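PDB 4G68: ABC transporter from Caldanaerobius, which probably binds xylan-derived oligosaccharides outside the cell, as the solute-binding component of an ABC transporter used in xylan utilization. Local coordinates for residues Trp44-Gly49 / Ile98-Ala103; Glu78-Lys83 / Asp199-Met204; Asp180-Phe185 / Ala248-Ser253. All blocks are in the same frame, centred on the assembly; numbering follows the deposited sequence.

Contact 1 (Trp44-Gly49 / Ile98-Ala103); sequences WNLFTG and IFQTWA
Trp44 pairs with the neighbouring strand in parallel fashion: its N donates to Ile98 O at 2.9 Å and its O accepts from Gln100 N at 3.0 Å, so that Trp44 lies beside Phe99. This is the pairing of strands 40-45 and 98-102 in the sheet of the solute-binding fold. Asn45 CB lies close against Gln100 OE1 (3.0 Å), a tight non-bonded approach. Asn45 OD1 curls forward to take the N-H of Phe47 on a lone pair, closing an Asx turn where the chain leaves the strand. Leu46 N donates to Gln100 OE1 at 2.9 Å, approaching 34° out of the plane of the Gln100 amide. Gln100 spans the gap because its chain is fully extended, with CG anti to the backbone N (chi1 179°). The two methyls of Leu46 part: CD1 lies 3.5 Å from Gln100 NE2, whereas CD2 reaches Trp102 CZ2, also at 3.5 Å. The ring of Phe47 runs nearly parallel to the Gln100 amide, 19° between planes, with Phe47 CE2 3.6 Å from Gln100 NE2. Gln100 OE1 thus stands in for a backbone acceptor just beyond the last strand pairing, and the bond from Leu46 N fixes which way the amide is turned, setting its NH2 among the leucine and phenylalanine side chains.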
loop_
_atom_site.group_PDB
_atom_site.type_symbol
_atom_site.label_atom_id
_atom_site.label_comp_id
_atom_site.label_asym_id
_atom_site.label_seq_id
_atom_site.Cartn_x
_atom_site.Cartn_y
_atom_site.Cartn_z
ATOM N N TRP C 44 -15.012 -7.135 8.880
ATOM C CA TRP C 44 -13.972 -7.843 8.141
ATOM C C TRP C 44 -12.736 -6.985 7.955
ATOM O O TRP C 44 -12.850 -5.791 7.692
ATOM C CB TRP C 44 -14.445 -8.282 6.758
ATOM C CG TRP C 44 -15.634 -9.254 6.747
ATOM C CD1 TRP C 44 -16.294 -9.843 7.829
ATOM C CD2 TRP C 44 -16.325 -9.773 5.552
ATOM N NE1 TRP C 44 -17.336 -10.663 7.398
ATOM C CE2 TRP C 44 -17.394 -10.676 6.046
ATOM C CE3 TRP C 44 -16.170 -9.586 4.180
ATOM C CZ2 TRP C 44 -18.268 -11.318 5.185
ATOM C CZ3 TRP C 44 -17.063 -10.249 3.315
ATOM C CH2 TRP C 44 -18.085 -11.097 3.811
ATOM N N ASN C 45 -11.555 -7.608 8.060
ATOM C CA ASN C 45 -10.267 -6.927 7.783
ATOM C C ASN C 45 -9.214 -7.927 7.280
ATOM O O ASN C 45 -9.483 -9.149 7.225
ATOM C CB ASN C 45 -9.778 -6.126 9.007
ATOM C CG ASN C 45 -9.426 -7.020 10.179
ATOM O OD1 ASN C 45 -8.325 -7.587 10.227
ATOM N ND2 ASN C 45 -10.362 -7.177 11.109
ATOM N N LEU C 46 -8.038 -7.416 6.901
ATOM C CA LEU C 46 -6.999 -8.266 6.307
ATOM C C LEU C 46 -5.723 -8.402 7.164
ATOM O O LEU C 46 -4.693 -8.937 6.680
ATOM C CB LEU C 46 -6.645 -7.810 4.897
ATOM C CG LEU C 46 -6.064 -6.406 4.690
ATOM C CD1 LEU C 46 -4.945 -6.039 5.664
ATOM C CD2 LEU C 46 -5.564 -6.239 3.257
ATOM N N PHE C 47 -5.793 -7.950 8.428
ATOM C CA PHE C 47 -4.633 -8.026 9.351
ATOM C C PHE C 47 -4.282 -9.427 9.884
ATOM O O PHE C 47 -4.536 -9.786 11.055
ATOM C CB PHE C 47 -4.764 -7.013 10.483
ATOM C CG PHE C 47 -4.648 -5.596 10.023
ATOM C CD1 PHE C 47 -3.413 -5.048 9.685
ATOM C CD2 PHE C 47 -5.784 -4.799 9.918
ATOM C CE1 PHE C 47 -3.326 -3.724 9.256
ATOM C CE2 PHE C 47 -5.701 -3.488 9.470
ATOM C CZ PHE C 47 -4.462 -2.943 9.147
ATOM N N THR C 48 -3.624 -10.187 9.021
ATOM C CA THR C 48 -3.426 -11.619 9.231
ATOM C C THR C 48 -2.125 -11.978 9.954
ATOM O O THR C 48 -2.071 -12.960 10.701
ATOM C CB THR C 48 -3.501 -12.340 7.883
ATOM O OG1 THR C 48 -3.173 -13.710 8.056
ATOM C CG2 THR C 48 -2.563 -11.719 6.863
ATOM N N GLY C 49 -1.075 -11.182 9.720
ATOM C CA GLY C 49 0.254 -11.468 10.289
ATOM C C GLY C 49 0.417 -10.926 11.698
ATOM O O GLY C 49 -0.335 -10.035 12.130
ATOM N N ILE C 98 -19.282 -3.707 9.017
ATOM C CA ILE C 98 -18.074 -2.894 8.832
ATOM C C ILE C 98 -17.012 -3.668 8.074
ATOM O O ILE C 98 -16.761 -4.831 8.377
ATOM C CB ILE C 98 -17.428 -2.463 10.170
ATOM C CG1 ILE C 98 -18.450 -1.813 11.101
ATOM C CG2 ILE C 98 -16.329 -1.455 9.898
ATOM C CD1 ILE C 98 -18.080 -1.864 12.553
ATOM N N PHE C 99 -16.418 -3.032 7.086
ATOM C CA PHE C 99 -15.376 -3.665 6.296
ATOM C C PHE C 99 -14.218 -2.735 5.981
ATOM O O PHE C 99 -14.438 -1.580 5.589
ATOM C CB PHE C 99 -15.949 -4.311 5.005
ATOM C CG PHE C 99 -16.508 -3.336 3.986
ATOM C CD1 PHE C 99 -15.711 -2.834 2.923
ATOM C CD2 PHE C 99 -17.841 -2.966 4.043
ATOM C CE1 PHE C 99 -16.244 -1.955 1.986
ATOM C CE2 PHE C 99 -18.379 -2.100 3.109
ATOM C CZ PHE C 99 -17.587 -1.607 2.068
ATOM N N GLN C 100 -12.996 -3.271 6.107
ATOM C CA GLN C 100 -11.792 -2.566 5.680
ATOM C C GLN C 100 -11.805 -2.403 4.170
ATOM O O GLN C 100 -12.304 -3.277 3.470
ATOM C CB GLN C 100 -10.561 -3.389 6.086
ATOM C CG GLN C 100 -9.197 -2.782 5.683
ATOM C CD GLN C 100 -7.997 -3.550 6.297
ATOM O OE1 GLN C 100 -8.185 -4.570 6.937
ATOM N NE2 GLN C 100 -6.766 -3.065 6.069
ATOM N N THR C 101 -11.316 -1.276 3.658
ATOM C CA THR C 101 -11.244 -1.114 2.190
ATOM C C THR C 101 -10.059 -0.201 1.809
ATOM O O THR C 101 -9.305 0.263 2.707
ATOM C CB THR C 101 -12.565 -0.583 1.620
ATOM O OG1 THR C 101 -12.665 -0.875 0.221
ATOM C CG2 THR C 101 -12.680 0.925 1.872
ATOM N N TRP C 102 -9.883 -0.033 0.496
ATOM C CA TRP C 102 -8.980 0.940 -0.095
ATOM C C TRP C 102 -9.821 2.004 -0.691
ATOM O O TRP C 102 -10.681 1.759 -1.531
ATOM C CB TRP C 102 -8.067 0.330 -1.155
ATOM C CG TRP C 102 -7.133 -0.688 -0.541
ATOM C CD1 TRP C 102 -5.891 -0.461 0.013
ATOM C CD2 TRP C 102 -7.382 -2.115 -0.379
ATOM N NE1 TRP C 102 -5.360 -1.619 0.511
ATOM C CE2 TRP C 102 -6.203 -2.664 0.286
ATOM C CE3 TRP C 102 -8.427 -2.967 -0.718
ATOM C CZ2 TRP C 102 -6.088 -4.027 0.587
ATOM C CZ3 TRP C 102 -8.305 -4.333 -0.443
ATOM C CH2 TRP C 102 -7.168 -4.855 0.207
ATOM N N ALA C 103 -9.613 3.206 -0.204
ATOM C CA ALA C 103 -10.428 4.342 -0.618
ATOM C C ALA C 103 -10.019 4.781 -2.007
ATOM O O ALA C 103 -8.914 4.446 -2.468
ATOM C CB ALA C 103 -10.248 5.485 0.352
#

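Contact 2 (Glu78-Lys83 / Asp199-Met204); sequences ENDAYK and DEWPGM
Asp80 and Trp201 are hydrogen-bonded across the contact. Trp201 NE1 donates to Asp80 OD2 at 2.8 Å with an N-H...O angle of 158°; the oxygen uses its syn lone pair and lies in the indole plane, so the carboxylate meets the ring at its edge.

Charged interactions surround this bond. Lys83 NZ forms a salt bridge with Asp80 OD1 at 3.1 Å, coming from above the carboxylate plane, and the same ammonium makes an off-centre cation-pi contact with Trp201, 4.0 Å from the centroid of the five-membered ring. The bend at the end of the lysine chain (chi4 134°) sets NZ between acid and indole. Asp199 stacks its carboxylate on that of Asp80, with 3.6 Å between their OD2 atoms, a like-charge pair that may be eased by Lys83 and by Trp201 NE1. Glu78, a third acid nearby, caps the backbone N-H groups of Asp80 and Ala81.

Asn79 brings ND2 to 3.3 Å from Trp201 CZ2, its amide 76° to the ring; ND2 and Trp201 NE1 are both donors and make no bond.

Helix 79-91, which follows strand 71-76, paired in parallel with strand 40-45, meets the start of helix 201-215 here. In an extracellular solute-binding protein of the PBP clan, such a meeting of helix N-termini is consistent with a contact between the two lobes across their cleft.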
loop_
_atom_site.group_PDB
_atom_site.type_symbol
_atom_site.label_atom_id
_atom_site.label_comp_id
_atom_site.label_asym_id
_atom_site.label_seq_id
_atom_site.Cartn_x
_atom_site.Cartn_y
_atom_site.Cartn_z
ATOM N N GLU C 78 -6.609 -13.110 4.370
ATOM C CA GLU C 78 -5.386 -12.633 3.723
ATOM C C GLU C 78 -5.725 -11.592 2.645
ATOM O O GLU C 78 -6.669 -11.762 1.848
ATOM C CB GLU C 78 -4.530 -13.796 3.164
ATOM C CG GLU C 78 -3.225 -13.361 2.458
ATOM C CD GLU C 78 -3.429 -12.863 1.042
ATOM O OE1 GLU C 78 -4.347 -13.371 0.353
ATOM O OE2 GLU C 78 -2.717 -11.912 0.598
ATOM N N ASN C 79 -4.953 -10.505 2.662
ATOM C CA ASN C 79 -5.014 -9.413 1.689
ATOM C C ASN C 79 -5.584 -9.723 0.258
ATOM O O ASN C 79 -6.599 -9.130 -0.194
ATOM C CB ASN C 79 -3.568 -8.835 1.588
ATOM C CG ASN C 79 -3.454 -7.750 0.589
ATOM O OD1 ASN C 79 -4.383 -6.947 0.440
ATOM N ND2 ASN C 79 -2.332 -7.703 -0.133
ATOM N N ASP C 80 -4.942 -10.625 -0.473
ATOM C CA ASP C 80 -5.353 -10.841 -1.859
ATOM C C ASP C 80 -6.658 -11.621 -1.965
ATOM O O ASP C 80 -7.497 -11.347 -2.847
ATOM C CB ASP C 80 -4.213 -11.448 -2.683
ATOM C CG ASP C 80 -3.194 -10.407 -3.079
ATOM O OD1 ASP C 80 -3.504 -9.550 -3.951
ATOM O OD2 ASP C 80 -2.094 -10.401 -2.494
ATOM N N ALA C 81 -6.829 -12.552 -1.039
ATOM C CA ALA C 81 -8.078 -13.318 -0.901
ATOM C C ALA C 81 -9.226 -12.416 -0.394
ATOM O O ALA C 81 -10.417 -12.659 -0.686
ATOM C CB ALA C 81 -7.861 -14.516 0.032
ATOM N N TYR C 82 -8.865 -11.380 0.365
ATOM C CA TYR C 82 -9.862 -10.479 0.942
ATOM C C TYR C 82 -10.490 -9.621 -0.178
ATOM O O TYR C 82 -11.700 -9.344 -0.201
ATOM C CB TYR C 82 -9.173 -9.600 2.005
ATOM C CG TYR C 82 -10.108 -8.594 2.619
ATOM C CD1 TYR C 82 -10.927 -8.947 3.703
ATOM C CD2 TYR C 82 -10.176 -7.284 2.129
ATOM C CE1 TYR C 82 -11.780 -8.028 4.263
ATOM C CE2 TYR C 82 -11.065 -6.351 2.674
ATOM C CZ TYR C 82 -11.857 -6.728 3.734
ATOM O OH TYR C 82 -12.719 -5.813 4.279
ATOM N N LYS C 83 -9.658 -9.173 -1.116
ATOM C CA LYS C 83 -10.151 -8.482 -2.301
ATOM C C LYS C 83 -11.313 -9.241 -2.956
ATOM O O LYS C 83 -12.407 -8.678 -3.206
ATOM C CB LYS C 83 -9.001 -8.335 -3.292
ATOM C CG LYS C 83 -7.953 -7.367 -2.747
ATOM C CD LYS C 83 -6.892 -7.086 -3.792
ATOM C CE LYS C 83 -5.854 -6.168 -3.170
ATOM N NZ LYS C 83 -4.516 -6.694 -3.516
ATOM N N ASP C 199 1.080 -12.447 -6.881
ATOM C CA ASP C 199 -0.161 -11.745 -6.770
ATOM C C ASP C 199 -0.089 -10.435 -7.531
ATOM O O ASP C 199 -1.004 -9.667 -7.468
ATOM C CB ASP C 199 -0.555 -11.589 -5.267
ATOM C CG ASP C 199 -0.773 -12.962 -4.570
ATOM O OD1 ASP C 199 -1.565 -13.767 -5.108
ATOM O OD2 ASP C 199 -0.192 -13.249 -3.481
ATOM N N GLU C 200 1.007 -10.206 -8.277
ATOM C CA GLU C 200 1.194 -9.056 -9.240
ATOM C C GLU C 200 1.251 -7.627 -8.702
ATOM O O GLU C 200 1.969 -6.771 -9.250
ATOM C CB GLU C 200 0.205 -9.139 -10.409
ATOM C CG GLU C 200 0.076 -10.579 -10.892
ATOM C CD GLU C 200 -0.755 -10.705 -12.149
ATOM O OE1 GLU C 200 -1.550 -9.783 -12.432
ATOM O OE2 GLU C 200 -0.588 -11.732 -12.865
ATOM N N TRP C 201 0.446 -7.348 -7.672
ATOM C CA TRP C 201 0.486 -6.037 -7.096
ATOM C C TRP C 201 1.861 -5.623 -6.539
ATOM O O TRP C 201 2.259 -4.530 -6.769
ATOM C CB TRP C 201 -0.712 -5.731 -6.167
ATOM C CG TRP C 201 -0.634 -6.428 -4.875
ATOM C CD1 TRP C 201 -1.250 -7.624 -4.501
ATOM C CD2 TRP C 201 0.190 -6.040 -3.744
ATOM N NE1 TRP C 201 -0.892 -7.973 -3.234
ATOM C CE2 TRP C 201 -0.026 -7.056 -2.717
ATOM C CE3 TRP C 201 1.014 -4.934 -3.456
ATOM C CZ2 TRP C 201 0.620 -7.001 -1.484
ATOM C CZ3 TRP C 201 1.639 -4.892 -2.232
ATOM C CH2 TRP C 201 1.439 -5.899 -1.258
ATOM N N PRO C 202 2.604 -6.498 -5.865
ATOM C CA PRO C 202 3.876 -5.959 -5.336
ATOM C C PRO C 202 4.853 -5.441 -6.421
ATOM O O PRO C 202 5.445 -4.390 -6.230
ATOM C CB PRO C 202 4.457 -7.130 -4.553
ATOM C CG PRO C 202 3.311 -8.025 -4.277
ATOM C CD PRO C 202 2.432 -7.915 -5.495
ATOM N N GLY C 203 5.009 -6.154 -7.551
ATOM C CA GLY C 203 5.913 -5.695 -8.622
ATOM C C GLY C 203 5.404 -4.485 -9.361
ATOM O O GLY C 203 6.200 -3.719 -10.013
ATOM N N MET C 204 4.066 -4.356 -9.336
ATOM C CA MET C 204 3.362 -3.267 -9.951
ATOM C C MET C 204 3.854 -1.948 -9.280
ATOM O O MET C 204 4.182 -1.049 -9.961
ATOM C CB MET C 204 1.855 -3.516 -9.730
ATOM C CG MET C 204 0.929 -2.837 -10.692
ATOM S SD MET C 204 -0.567 -2.147 -9.876
ATOM C CE MET C 204 0.265 -1.170 -8.587
#

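Contact 3 (Asp180-Phe185 / Ala248-Ser253); sequences DAIKTF and AGAFDS
Ile182 turns its branched side chain against the bend at Ala248-Ala250, each branch finding its own partners. CG2 stands anti to the backbone N, which sends this methyl outward from helix 175-187 into the bend. There Ile182 CG2 lies 3.7 Å from Ala248 CB and 3.4 Å from Ala250 N, with Gly249 C at 3.8 Å, so it meets backbone as much as side chain. CG1 takes the place beside the backbone N (chi1 -69°) and extends toward the methyl of Ala250, with Ile182 CD1 3.9 Å from Ala250 CB. The isoleucine therefore straddles the turn, touching the alanine on each side of Gly249. Lys183, next along the helix, contributes the root of its chain at the margin, its CG 4.3 Å from Ala248 CB.

Ala250 is also held from another direction: its CB sits over the centre of the Phe251 ring, 3.7 Å above the plane, and its backbone is hydrogen-bonded to Phe193. Phe251 in turn stacks with Phe255 and touches Met245 of helix 233-248.

Ala248 and Ala250, with methyls only, allow the close approach of helix and turn, the CA atoms of Ile182 and Ala250 being 5.6 Å apart. Gly249 takes a positive phi (87°) as the chain leaves helix 233-248, in a Schellman motif against which helix 175-187 packs through Ile182.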
loop_
_atom_site.group_PDB
_atom_site.type_symbol
_atom_site.label_atom_id
_atom_site.label_comp_id
_atom_site.label_asym_id
_atom_site.label_seq_id
_atom_site.Cartn_x
_atom_site.Cartn_y
_atom_site.Cartn_z
ATOM N N ASP C 180 23.900 -0.345 -10.734
ATOM C CA ASP C 180 25.239 -0.808 -10.364
ATOM C C ASP C 180 25.291 -1.603 -9.033
ATOM O O ASP C 180 25.954 -2.666 -8.963
ATOM C CB ASP C 180 26.272 0.333 -10.341
ATOM C CG ASP C 180 27.664 -0.184 -10.011
ATOM O OD1 ASP C 180 28.088 -1.189 -10.683
ATOM O OD2 ASP C 180 28.310 0.347 -9.071
ATOM N N ALA C 181 24.602 -1.091 -7.995
ATOM C CA ALA C 181 24.444 -1.824 -6.736
ATOM C C ALA C 181 23.865 -3.210 -6.995
ATOM O O ALA C 181 24.359 -4.202 -6.452
ATOM C CB ALA C 181 23.559 -1.067 -5.742
ATOM N N ILE C 182 22.821 -3.281 -7.807
ATOM C CA ILE C 182 22.179 -4.567 -8.118
ATOM C C ILE C 182 23.244 -5.431 -8.793
ATOM O O ILE C 182 23.458 -6.575 -8.395
ATOM C CB ILE C 182 20.969 -4.391 -9.091
ATOM C CG1 ILE C 182 19.790 -3.651 -8.386
ATOM C CG2 ILE C 182 20.601 -5.719 -9.796
ATOM C CD1 ILE C 182 18.757 -3.138 -9.361
ATOM N N LYS C 183 23.930 -4.874 -9.807
ATOM C CA LYS C 183 25.010 -5.668 -10.449
ATOM C C LYS C 183 26.099 -6.150 -9.469
ATOM O O LYS C 183 26.562 -7.310 -9.596
ATOM C CB LYS C 183 25.643 -4.863 -11.537
ATOM C CG LYS C 183 24.814 -4.897 -12.795
ATOM C CD LYS C 183 25.324 -3.887 -13.787
ATOM C CE LYS C 183 24.518 -3.984 -15.059
ATOM N NZ LYS C 183 24.931 -2.906 -16.040
ATOM N N THR C 184 26.511 -5.250 -8.549
ATOM C CA THR C 184 27.546 -5.548 -7.538
ATOM C C THR C 184 27.098 -6.668 -6.621
ATOM O O THR C 184 27.794 -7.677 -6.503
ATOM C CB THR C 184 28.009 -4.275 -6.752
ATOM O OG1 THR C 184 28.441 -3.265 -7.696
ATOM C CG2 THR C 184 29.180 -4.578 -5.782
ATOM N N PHE C 185 25.905 -6.543 -6.024
ATOM C CA PHE C 185 25.395 -7.612 -5.156
ATOM C C PHE C 185 25.269 -8.950 -5.838
ATOM O O PHE C 185 25.601 -9.991 -5.271
ATOM C CB PHE C 185 24.041 -7.247 -4.535
ATOM C CG PHE C 185 24.159 -6.267 -3.398
ATOM C CD1 PHE C 185 24.870 -6.611 -2.222
ATOM C CD2 PHE C 185 23.550 -5.005 -3.476
ATOM C CE1 PHE C 185 24.973 -5.712 -1.161
ATOM C CE2 PHE C 185 23.650 -4.111 -2.404
ATOM C CZ PHE C 185 24.360 -4.462 -1.253
ATOM N N ALA C 248 19.545 -6.887 -15.087
ATOM C CA ALA C 248 20.668 -6.663 -14.163
ATOM C C ALA C 248 20.706 -7.737 -13.118
ATOM O O ALA C 248 21.725 -7.885 -12.485
ATOM C CB ALA C 248 20.557 -5.324 -13.492
ATOM N N GLY C 249 19.584 -8.456 -12.944
ATOM C CA GLY C 249 19.473 -9.604 -12.021
ATOM C C GLY C 249 19.099 -9.125 -10.617
ATOM O O GLY C 249 19.581 -9.666 -9.610
ATOM N N ALA C 250 18.260 -8.088 -10.554
ATOM C CA ALA C 250 17.664 -7.681 -9.272
ATOM C C ALA C 250 16.924 -8.798 -8.502
ATOM O O ALA C 250 16.895 -8.768 -7.281
ATOM C CB ALA C 250 16.761 -6.482 -9.471
ATOM N N PHE C 251 16.339 -9.786 -9.196
ATOM C CA PHE C 251 15.401 -10.726 -8.544
ATOM C C PHE C 251 15.875 -12.166 -8.563
ATOM O O PHE C 251 16.493 -12.599 -9.532
ATOM C CB PHE C 251 13.951 -10.565 -9.092
ATOM C CG PHE C 251 13.529 -9.089 -9.235
ATOM C CD1 PHE C 251 13.226 -8.300 -8.090
ATOM C CD2 PHE C 251 13.477 -8.464 -10.513
ATOM C CE1 PHE C 251 12.922 -6.946 -8.230
ATOM C CE2 PHE C 251 13.157 -7.125 -10.641
ATOM C CZ PHE C 251 12.876 -6.359 -9.521
ATOM N N ASP C 252 15.582 -12.914 -7.513
ATOM C CA ASP C 252 15.845 -14.350 -7.497
ATOM C C ASP C 252 15.132 -15.022 -8.681
ATOM O O ASP C 252 14.082 -14.561 -9.118
ATOM C CB ASP C 252 15.352 -14.983 -6.211
ATOM C CG ASP C 252 16.336 -14.821 -5.047
ATOM O OD1 ASP C 252 17.581 -14.974 -5.215
ATOM O OD2 ASP C 252 15.840 -14.559 -3.924
ATOM N N SER C 253 15.694 -16.109 -9.190
ATOM C CA SER C 253 15.092 -16.850 -10.315
ATOM C C SER C 253 13.542 -17.102 -10.192
ATOM O O SER C 253 12.775 -16.796 -11.108
ATOM C CB SER C 253 15.878 -18.163 -10.558
ATOM O OG SER C 253 17.299 -17.930 -10.644
#

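How the contacts relate
Contacts 1 and 2 adjoin, their centres about 13 Å apart, and helix 79-91 leads on to strand 98-102 in the chain. Tyr82 OH lies 2.7 Å from Gln100 O, a probable hydrogen bond between the two contacts, while Asn79 OD1 packs against Leu46 CD2 at 3.1 Å. Lys83 of contact 2 also makes a cation-pi interaction with Trp102 of contact 1. Contact 3 stands apart: its centre is about 34 Å from that of contact 1, on the opposite side of the chain's centre, and about 24 Å from that of contact 2. Given the two-lobed fold of this family, contact 2 probably joins the lobe holding contact 1 to the one holding contact 3, close to the expected sugar-binding cleft.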